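Local coordinates for probable benzoylformate decarboxylase (Rhodococcus jostii, PDB 7ORX), which belongs to the thiamine pyrophosphate enzyme family and binds thiamine diphosphate and a sodium ion, in an assembly of four chains, at residues V7-R18 against V138-H147; A213-A223 against A319-I327. One frame throughout, in Å; residues are numbered along the deposited sequence.

Contact 1. Residues V7-R18 against V138-H147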
loop_
_atom_site.group_PDB
_atom_site.type_symbol
_atom_site.label_atom_id
_atom_site.label_comp_id
_atom_site.label_asym_id
_atom_site.label_seq_id
_atom_site.Cartn_x
_atom_site.Cartn_y
_atom_site.Cartn_z
ATOM N N VAL C 7 -0.670 10.441 -28.400
ATOM C CA VAL C 7 -0.137 9.459 -27.423
ATOM C C VAL C 7 -0.504 8.048 -27.923
ATOM O O VAL C 7 0.326 7.136 -27.817
ATOM C CB VAL C 7 -0.678 9.784 -26.023
ATOM C CG1 VAL C 7 -0.558 8.619 -25.090
ATOM C CG2 VAL C 7 0.022 11.003 -25.442
ATOM N N SER C 8 -1.700 7.896 -28.478
ATOM C CA SER C 8 -2.202 6.672 -29.156
ATOM C C SER C 8 -1.256 6.286 -30.326
ATOM O O SER C 8 -0.829 5.125 -30.395
ATOM C CB SER C 8 -3.645 6.899 -29.591
ATOM O OG SER C 8 -4.128 5.833 -30.403
ATOM N N GLU C 9 -0.892 7.218 -31.210
ATOM C CA GLU C 9 -0.098 6.872 -32.417
ATOM C C GLU C 9 1.280 6.380 -31.985
ATOM O O GLU C 9 1.800 5.427 -32.589
ATOM C CB GLU C 9 0.004 8.061 -33.360
ATOM C CG GLU C 9 -1.338 8.466 -33.946
ATOM C CD GLU C 9 -1.339 9.719 -34.817
ATOM O OE1 GLU C 9 -0.644 10.728 -34.473
ATOM O OE2 GLU C 9 -2.082 9.706 -35.805
ATOM N N VAL C 10 1.846 6.993 -30.955
ATOM C CA VAL C 10 3.227 6.653 -30.530
ATOM C C VAL C 10 3.207 5.327 -29.773
ATOM O O VAL C 10 4.151 4.518 -29.944
ATOM C CB VAL C 10 3.846 7.776 -29.688
ATOM C CG1 VAL C 10 5.209 7.356 -29.168
ATOM C CG2 VAL C 10 3.961 9.052 -30.481
ATOM N N THR C 11 2.200 5.145 -28.918
ATOM C CA THR C 11 2.008 3.914 -28.105
ATOM C C THR C 11 1.922 2.706 -29.048
ATOM O O THR C 11 2.701 1.777 -28.845
ATOM C CB THR C 11 0.788 4.029 -27.189
ATOM O OG1 THR C 11 0.978 5.122 -26.292
ATOM C CG2 THR C 11 0.545 2.768 -26.383
ATOM N N TYR C 12 1.074 2.773 -30.083
ATOM C CA TYR C 12 0.886 1.703 -31.105
ATOM C C TYR C 12 2.177 1.494 -31.898
ATOM O O TYR C 12 2.542 0.331 -32.119
ATOM C CB TYR C 12 -0.321 1.977 -31.995
ATOM C CG TYR C 12 -1.627 1.502 -31.402
ATOM C CD1 TYR C 12 -1.830 0.160 -31.141
ATOM C CD2 TYR C 12 -2.655 2.382 -31.090
ATOM C CE1 TYR C 12 -3.017 -0.295 -30.585
ATOM C CE2 TYR C 12 -3.849 1.958 -30.548
ATOM C CZ TYR C 12 -4.038 0.601 -30.296
ATOM O OH TYR C 12 -5.212 0.112 -29.775
ATOM N N GLU C 13 2.912 2.549 -32.239
ATOM C CA GLU C 13 4.177 2.368 -32.998
ATOM C C GLU C 13 5.165 1.596 -32.113
ATOM O O GLU C 13 6.013 0.817 -32.642
ATOM C CB GLU C 13 4.681 3.724 -33.518
ATOM C CG GLU C 13 6.008 3.628 -34.280
ATOM C CD GLU C 13 6.086 3.832 -35.797
ATOM O OE1 GLU C 13 6.987 4.618 -36.244
ATOM O OE2 GLU C 13 5.317 3.136 -36.535
ATOM N N LEU C 14 5.039 1.790 -30.806
ATOM C CA LEU C 14 5.959 1.221 -29.812
ATOM C C LEU C 14 5.596 -0.239 -29.578
ATOM O O LEU C 14 6.514 -1.076 -29.614
ATOM C CB LEU C 14 5.844 2.067 -28.548
ATOM C CG LEU C 14 6.540 1.488 -27.327
ATOM C CD1 LEU C 14 8.047 1.635 -27.419
ATOM C CD2 LEU C 14 6.021 2.127 -26.052
ATOM N N LEU C 15 4.309 -0.547 -29.344
ATOM C CA LEU C 15 3.864 -1.940 -29.125
ATOM C C LEU C 15 4.288 -2.773 -30.336
ATOM O O LEU C 15 4.716 -3.893 -30.127
ATOM C CB LEU C 15 2.350 -1.973 -28.930
ATOM C CG LEU C 15 1.834 -1.148 -27.760
ATOM C CD1 LEU C 15 0.339 -0.998 -27.814
ATOM C CD2 LEU C 15 2.242 -1.738 -26.438
ATOM N N ARG C 16 4.176 -2.242 -31.558
ATOM C CA ARG C 16 4.568 -2.969 -32.805
ATOM C C ARG C 16 6.075 -3.219 -32.761
ATOM O O ARG C 16 6.494 -4.312 -33.106
ATOM C CB ARG C 16 4.219 -2.227 -34.103
ATOM C CG ARG C 16 4.660 -3.001 -35.344
ATOM C CD ARG C 16 4.433 -2.383 -36.725
ATOM N NE ARG C 16 3.044 -2.005 -36.937
ATOM C CZ ARG C 16 2.524 -0.793 -36.708
ATOM N NH1 ARG C 16 3.274 0.198 -36.268
ATOM N NH2 ARG C 16 1.242 -0.565 -36.936
ATOM N N ALA C 17 6.842 -2.194 -32.390
ATOM C CA ALA C 17 8.320 -2.217 -32.325
ATOM C C ALA C 17 8.765 -3.357 -31.404
ATOM O O ALA C 17 9.768 -3.999 -31.707
ATOM C CB ALA C 17 8.790 -0.891 -31.815
ATOM N N ARG C 18 7.988 -3.621 -30.344
ATOM C CA ARG C 18 8.289 -4.605 -29.268
ATOM C C ARG C 18 7.581 -5.966 -29.482
ATOM O O ARG C 18 7.594 -6.789 -28.571
ATOM C CB ARG C 18 7.843 -4.011 -27.928
ATOM C CG ARG C 18 8.604 -2.776 -27.466
ATOM C CD ARG C 18 10.129 -2.930 -27.291
ATOM N NE ARG C 18 10.631 -1.686 -26.684
ATOM C CZ ARG C 18 11.093 -0.648 -27.345
ATOM N NH1 ARG C 18 11.215 -0.698 -28.649
ATOM N NH2 ARG C 18 11.449 0.442 -26.710
ATOM N N VAL C 138 2.573 8.867 -20.995
ATOM C CA VAL C 138 1.951 7.553 -21.190
ATOM C C VAL C 138 2.867 6.685 -22.041
ATOM O O VAL C 138 3.175 5.568 -21.648
ATOM C CB VAL C 138 0.515 7.686 -21.698
ATOM C CG1 VAL C 138 -0.038 6.369 -22.205
ATOM C CG2 VAL C 138 -0.377 8.208 -20.579
ATOM N N PRO C 139 3.416 7.129 -23.182
ATOM C CA PRO C 139 4.330 6.281 -23.950
ATOM C C PRO C 139 5.541 5.776 -23.155
ATOM O O PRO C 139 5.827 4.632 -23.198
ATOM C CB PRO C 139 4.748 7.194 -25.111
ATOM C CG PRO C 139 3.558 8.106 -25.282
ATOM C CD PRO C 139 3.145 8.397 -23.851
ATOM N N ARG C 140 6.220 6.614 -22.398
ATOM C CA ARG C 140 7.463 6.161 -21.691
ATOM C C ARG C 140 7.059 5.210 -20.561
ATOM O O ARG C 140 7.752 4.217 -20.347
ATOM C CB ARG C 140 8.296 7.359 -21.212
ATOM C CG ARG C 140 9.647 6.992 -20.600
ATOM C CD ARG C 140 10.106 8.004 -19.535
ATOM N NE ARG C 140 9.064 8.046 -18.532
ATOM C CZ ARG C 140 8.910 7.114 -17.565
ATOM N NH1 ARG C 140 9.823 6.168 -17.384
ATOM N NH2 ARG C 140 7.872 7.173 -16.744
ATOM N N THR C 141 5.968 5.496 -19.860
ATOM C CA THR C 141 5.440 4.598 -18.809
ATOM C C THR C 141 5.240 3.196 -19.423
ATOM O O THR C 141 5.606 2.212 -18.798
ATOM C CB THR C 141 4.167 5.161 -18.183
ATOM O OG1 THR C 141 4.484 6.329 -17.432
ATOM C CG2 THR C 141 3.497 4.166 -17.254
ATOM N N ILE C 142 4.681 3.098 -20.625
ATOM C CA ILE C 142 4.451 1.798 -21.299
ATOM C C ILE C 142 5.791 1.228 -21.745
ATOM O O ILE C 142 5.992 0.041 -21.547
ATOM C CB ILE C 142 3.423 1.915 -22.429
ATOM C CG1 ILE C 142 2.107 2.440 -21.853
ATOM C CG2 ILE C 142 3.214 0.577 -23.126
ATOM C CD1 ILE C 142 0.993 2.430 -22.843
ATOM N N ASN C 143 6.697 2.015 -22.262
ATOM C CA ASN C 143 8.067 1.513 -22.552
ATOM C C ASN C 143 8.661 0.902 -21.289
ATOM O O ASN C 143 9.159 -0.237 -21.362
ATOM C CB ASN C 143 9.061 2.571 -23.052
ATOM C CG ASN C 143 10.286 1.898 -23.626
ATOM O OD1 ASN C 143 10.154 1.006 -24.443
ATOM N ND2 ASN C 143 11.469 2.265 -23.191
ATOM N N GLN C 144 8.619 1.620 -20.171
ATOM C CA GLN C 144 9.207 1.153 -18.888
ATOM C C GLN C 144 8.497 -0.148 -18.451
ATOM O O GLN C 144 9.180 -1.120 -18.044
ATOM C CB GLN C 144 9.059 2.245 -17.834
ATOM C CG GLN C 144 9.386 1.782 -16.440
ATOM C CD GLN C 144 9.535 2.926 -15.455
ATOM O OE1 GLN C 144 9.127 4.090 -15.635
ATOM N NE2 GLN C 144 10.162 2.611 -14.351
ATOM N N ALA C 145 7.165 -0.164 -18.505
ATOM C CA ALA C 145 6.341 -1.346 -18.200
ATOM C C ALA C 145 6.883 -2.553 -18.964
ATOM O O ALA C 145 7.046 -3.623 -18.317
ATOM C CB ALA C 145 4.890 -1.111 -18.549
ATOM N N ILE C 146 7.162 -2.415 -20.262
ATOM C CA ILE C 146 7.547 -3.592 -21.100
ATOM C C ILE C 146 8.944 -4.033 -20.683
ATOM O O ILE C 146 9.126 -5.217 -20.470
ATOM C CB ILE C 146 7.458 -3.282 -22.595
ATOM C CG1 ILE C 146 5.999 -3.079 -23.001
ATOM C CG2 ILE C 146 8.139 -4.364 -23.422
ATOM C CD1 ILE C 146 5.824 -2.277 -24.255
ATOM N N HIS C 147 9.889 -3.121 -20.545
ATOM C CA HIS C 147 11.288 -3.514 -20.233
ATOM C C HIS C 147 11.328 -4.231 -18.887
ATOM O O HIS C 147 12.102 -5.205 -18.723
ATOM C CB HIS C 147 12.180 -2.281 -20.162
ATOM C CG HIS C 147 12.439 -1.662 -21.484
ATOM N ND1 HIS C 147 12.873 -2.404 -22.563
ATOM C CD2 HIS C 147 12.381 -0.363 -21.876
ATOM C CE1 HIS C 147 13.057 -1.580 -23.582
ATOM N NE2 HIS C 147 12.763 -0.318 -23.179
#

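Contact 2. Residues A213-A223 against A319-I327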
loop_
_atom_site.group_PDB
_atom_site.type_symbol
_atom_site.label_atom_id
_atom_site.label_comp_id
_atom_site.label_asym_id
_atom_site.label_seq_id
_atom_site.Cartn_x
_atom_site.Cartn_y
_atom_site.Cartn_z
ATOM N N ALA C 213 12.070 -22.701 -14.717
ATOM C CA ALA C 213 12.935 -21.733 -15.440
ATOM C C ALA C 213 13.871 -22.467 -16.405
ATOM O O ALA C 213 14.280 -21.879 -17.338
ATOM C CB ALA C 213 13.699 -20.882 -14.471
ATOM N N VAL C 214 14.126 -23.755 -16.231
ATOM C CA VAL C 214 14.910 -24.534 -17.228
ATOM C C VAL C 214 14.089 -24.600 -18.505
ATOM O O VAL C 214 14.658 -24.339 -19.545
ATOM C CB VAL C 214 15.270 -25.944 -16.739
ATOM C CG1 VAL C 214 16.005 -26.711 -17.827
ATOM C CG2 VAL C 214 16.106 -25.913 -15.463
ATOM N N ASP C 215 12.799 -24.911 -18.414
ATOM C CA ASP C 215 11.900 -24.995 -19.599
ATOM C C ASP C 215 11.757 -23.596 -20.196
ATOM O O ASP C 215 12.024 -23.450 -21.389
ATOM C CB ASP C 215 10.532 -25.617 -19.283
ATOM C CG ASP C 215 9.740 -26.070 -20.492
ATOM O OD1 ASP C 215 10.326 -26.827 -21.339
ATOM O OD2 ASP C 215 8.528 -25.687 -20.581
ATOM N N ALA C 216 11.404 -22.590 -19.403
ATOM C CA ALA C 216 11.311 -21.163 -19.840
ATOM C C ALA C 216 12.547 -20.734 -20.646
ATOM O O ALA C 216 12.341 -20.043 -21.631
ATOM C CB ALA C 216 11.090 -20.244 -18.673
ATOM N N ASP C 217 13.765 -21.132 -20.259
ATOM C CA ASP C 217 15.041 -20.639 -20.866
ATOM C C ASP C 217 15.468 -21.570 -22.004
ATOM O O ASP C 217 16.622 -21.409 -22.495
ATOM C CB ASP C 217 16.159 -20.469 -19.822
ATOM C CG ASP C 217 16.227 -19.039 -19.236
ATOM O OD1 ASP C 217 15.116 -18.379 -19.106
ATOM O OD2 ASP C 217 17.413 -18.542 -18.922
ATOM N N ARG C 218 14.595 -22.532 -22.376
ATOM C CA ARG C 218 14.823 -23.463 -23.516
ATOM C C ARG C 218 16.133 -24.208 -23.289
ATOM O O ARG C 218 16.900 -24.327 -24.244
ATOM C CB ARG C 218 14.843 -22.694 -24.844
ATOM C CG ARG C 218 13.509 -22.044 -25.168
ATOM C CD ARG C 218 13.488 -20.913 -26.186
ATOM N NE ARG C 218 12.497 -21.223 -27.208
ATOM C CZ ARG C 218 11.166 -21.140 -27.071
ATOM N NH1 ARG C 218 10.596 -20.736 -25.948
ATOM N NH2 ARG C 218 10.392 -21.462 -28.086
ATOM N N ALA C 219 16.385 -24.666 -22.067
ATOM C CA ALA C 219 17.639 -25.342 -21.671
ATOM C C ALA C 219 17.423 -26.848 -21.426
ATOM O O ALA C 219 18.294 -27.464 -20.793
ATOM C CB ALA C 219 18.160 -24.675 -20.438
ATOM N N ASN C 220 16.323 -27.440 -21.918
ATOM C CA ASN C 220 15.980 -28.872 -21.707
ATOM C C ASN C 220 17.153 -29.752 -22.154
ATOM O O ASN C 220 17.597 -30.578 -21.334
ATOM C CB ASN C 220 14.653 -29.206 -22.373
ATOM C CG ASN C 220 13.538 -28.284 -21.929
ATOM O OD1 ASN C 220 13.616 -27.079 -22.189
ATOM N ND2 ASN C 220 12.522 -28.845 -21.256
ATOM N N ALA C 221 17.689 -29.514 -23.353
ATOM C CA ALA C 221 18.829 -30.245 -23.971
ATOM C C ALA C 221 20.117 -30.171 -23.129
ATOM O O ALA C 221 20.826 -31.220 -23.060
ATOM C CB ALA C 221 19.112 -29.700 -25.348
ATOM N N ASP C 222 20.434 -29.003 -22.548
ATOM C CA ASP C 222 21.687 -28.798 -21.772
ATOM C C ASP C 222 21.549 -29.451 -20.390
ATOM O O ASP C 222 22.521 -29.982 -19.868
ATOM C CB ASP C 222 22.032 -27.299 -21.684
ATOM C CG ASP C 222 22.353 -26.685 -23.047
ATOM O OD1 ASP C 222 23.191 -27.282 -23.760
ATOM O OD2 ASP C 222 21.814 -25.580 -23.380
ATOM N N ALA C 223 20.371 -29.401 -19.792
ATOM C CA ALA C 223 20.061 -30.172 -18.581
ATOM C C ALA C 223 20.278 -31.664 -18.884
ATOM O O ALA C 223 20.875 -32.371 -18.050
ATOM C CB ALA C 223 18.641 -29.925 -18.198
ATOM N N ALA C 319 21.823 -16.134 -11.201
ATOM C CA ALA C 319 22.420 -16.119 -12.550
ATOM C C ALA C 319 21.410 -16.644 -13.551
ATOM O O ALA C 319 20.442 -17.294 -13.167
ATOM C CB ALA C 319 23.683 -16.939 -12.561
ATOM N N PRO C 320 21.602 -16.380 -14.860
ATOM C CA PRO C 320 20.707 -16.887 -15.889
ATOM C C PRO C 320 20.793 -18.407 -16.001
ATOM O O PRO C 320 21.891 -18.926 -16.090
ATOM C CB PRO C 320 21.215 -16.173 -17.138
ATOM C CG PRO C 320 21.820 -14.961 -16.570
ATOM C CD PRO C 320 22.641 -15.539 -15.437
ATOM N N VAL C 321 19.645 -19.059 -15.968
ATOM C CA VAL C 321 19.545 -20.553 -15.899
ATOM C C VAL C 321 20.055 -21.143 -17.214
ATOM O O VAL C 321 20.864 -22.071 -17.162
ATOM C CB VAL C 321 18.085 -20.967 -15.604
ATOM C CG1 VAL C 321 17.837 -22.428 -15.797
ATOM C CG2 VAL C 321 17.657 -20.527 -14.215
ATOM N N GLY C 322 19.578 -20.583 -18.331
ATOM C CA GLY C 322 20.011 -20.918 -19.696
ATOM C C GLY C 322 21.522 -21.039 -19.764
ATOM O O GLY C 322 22.031 -22.170 -19.869
ATOM N N SER C 323 22.211 -19.908 -19.679
ATOM C CA SER C 323 23.687 -19.829 -19.823
ATOM C C SER C 323 24.350 -20.799 -18.853
ATOM O O SER C 323 25.235 -21.535 -19.301
ATOM C CB SER C 323 24.240 -18.441 -19.573
ATOM O OG SER C 323 23.400 -17.440 -20.129
ATOM N N THR C 324 23.997 -20.734 -17.570
ATOM C CA THR C 324 24.698 -21.476 -16.499
ATOM C C THR C 324 24.753 -22.947 -16.919
ATOM O O THR C 324 25.863 -23.506 -17.048
ATOM C CB THR C 324 24.001 -21.261 -15.150
ATOM O OG1 THR C 324 23.990 -19.854 -14.901
ATOM C CG2 THR C 324 24.684 -21.999 -14.019
ATOM N N LEU C 325 23.579 -23.505 -17.204
ATOM C CA LEU C 325 23.371 -24.921 -17.580
ATOM C C LEU C 325 24.164 -25.259 -18.846
ATOM O O LEU C 325 24.746 -26.353 -18.888
ATOM C CB LEU C 325 21.869 -25.118 -17.792
ATOM C CG LEU C 325 21.262 -26.349 -17.189
ATOM C CD1 LEU C 325 21.825 -26.654 -15.825
ATOM C CD2 LEU C 325 19.756 -26.133 -17.093
ATOM N N GLU C 326 24.143 -24.369 -19.839
ATOM C CA GLU C 326 24.887 -24.522 -21.114
ATOM C C GLU C 326 26.371 -24.648 -20.776
ATOM O O GLU C 326 26.994 -25.617 -21.219
ATOM C CB GLU C 326 24.593 -23.350 -22.054
ATOM C CG GLU C 326 25.385 -23.394 -23.348
ATOM C CD GLU C 326 25.306 -22.167 -24.269
ATOM O OE1 GLU C 326 24.392 -21.313 -24.077
ATOM O OE2 GLU C 326 26.166 -22.060 -25.196
ATOM N N ILE C 327 26.899 -23.703 -19.994
ATOM C CA ILE C 327 28.338 -23.664 -19.603
ATOM C C ILE C 327 28.672 -24.980 -18.880
ATOM O O ILE C 327 29.669 -25.636 -19.287
ATOM C CB ILE C 327 28.675 -22.415 -18.759
ATOM C CG1 ILE C 327 29.099 -21.218 -19.617
ATOM C CG2 ILE C 327 29.733 -22.732 -17.729
ATOM C CD1 ILE C 327 28.185 -19.986 -19.512
#

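Contact 1. Residues V7-R18 against V138-H147
R18 NH2 donates to N143 OD1 at 2.7 Å, with an N-H...O angle of 139°, a bent hydrogen bond whose acceptor sits at the guanidinium edge but somewhat out of its plane. The same NH2 also donates to the carbonyl of L177, and NH1 to that of L178, so three oxygens fix the rotation of the guanidinium. R18 follows helix 7-17, and its side chain kinks at chi2 (-58°), which brings the guanidinium back over L14, whose CD1 lies against one of its faces. The N143 amide stands steeply to the guanidinium, while the H147 ring is only moderately inclined to it and approaches obliquely. L14 bridges the polar and apolar zones: CD1 touches N143 OD1 at 3.7 Å, and CD2 reaches P139 O at 3.8 Å.

Toward the N-terminal end of helix 7-17 the contact is aliphatic. The L15 CD2 methyl meets I146 CD1 at 4.2 Å. T11 turns CG2 onto I142 CD1 (3.6 Å) because that methyl is anti to the backbone N; OG1, on the other branch, bonds back to V7 O, which also accepts T11 N from the opposite face of its carbonyl plane. V10 CG1 rests on P139 CB at 4.1 Å, crossing the proline at about a right angle, and V7 CG1 abuts V138 CB at 3.7 Å.

The helix axes approach to 9.4 Å at 20°, nearly parallel, as expected for neighbouring helices in this alpha/beta domain. V138, T141 and A145 touch strand 157-162, placing helix 138-149 on the parallel sheet. The chemistry implies an apolar interface whose one direct hydrogen bond is at the C-terminal end of helix 7-17, where the arginine charge is probably stabilised by surrounding carbonyl and amide oxygens.

Contact 2. Residues A213-A223 against A319-I327
A213 starts the contact with CB on V321 CG2, 4.0 Å away. V214 uses both branches: CG2 meets V321 CG1 at 3.9 Å and also touches L325 CD2, which CG1, anti to the backbone N (chi1 177°), meets at 3.9 Å. Both valines and the leucine also touch V276 of strand 272-276, so this part of the contact lies over the central-domain sheet.

D217, the first residue past the helix, supplies the polar link. Its OD2 accepts G322 N at 3.0 Å with an N-H...O angle of 155°, on the anti side and 20° out of the carboxylate plane. OD1 has a long, weak ion pair with K154. The helix is ended by a Schellman motif with R218 as its C-prime residue, defined by A219 N to V214 O and R218 N to D215 O; N220 ND2 bonds back to D215 OD1 across the turn.

A219, at the N-cap position of helix 220-230, sets CB against L325 CD2 at 4.0 Å. D222 runs alongside E326; the two side chains point the same way and their carboxylate planes are nearly parallel. D222 OD2 touches E326 CB, and its distance to E326 OE1 is 5.0 Å. A223 finally brings CB to L325 CD2 at 4.1 Å, so one methyl is flanked by V214, A219 and A223.

Chemically, the D217 carboxylate takes an N-H in the first turn of helix 321-331, where the helix end would probably stabilise its negative charge, while the neighbouring D222 and E326 carboxylates would probably disfavour each other mildly.

From the N terminus, contact 1 opens at helix 7-17 and closes at helix 138-149, enclosing five of the six strands of the first parallel sheet, with strand 157-162 still to come. The chain then enters the Rossmann-like central domain. Contact 2 opens at 213-223, just after strand 206-210, and closes at 319-327, directly after edge strand 315-318, joining helices that follow the third and sixth strands across that sheet. The loops run in series, neither nested nor crossed. Each contact joins elements packed with its own parallel sheet; the two do not touch, with centres 30 Å and nearest atoms about 14 Å apart.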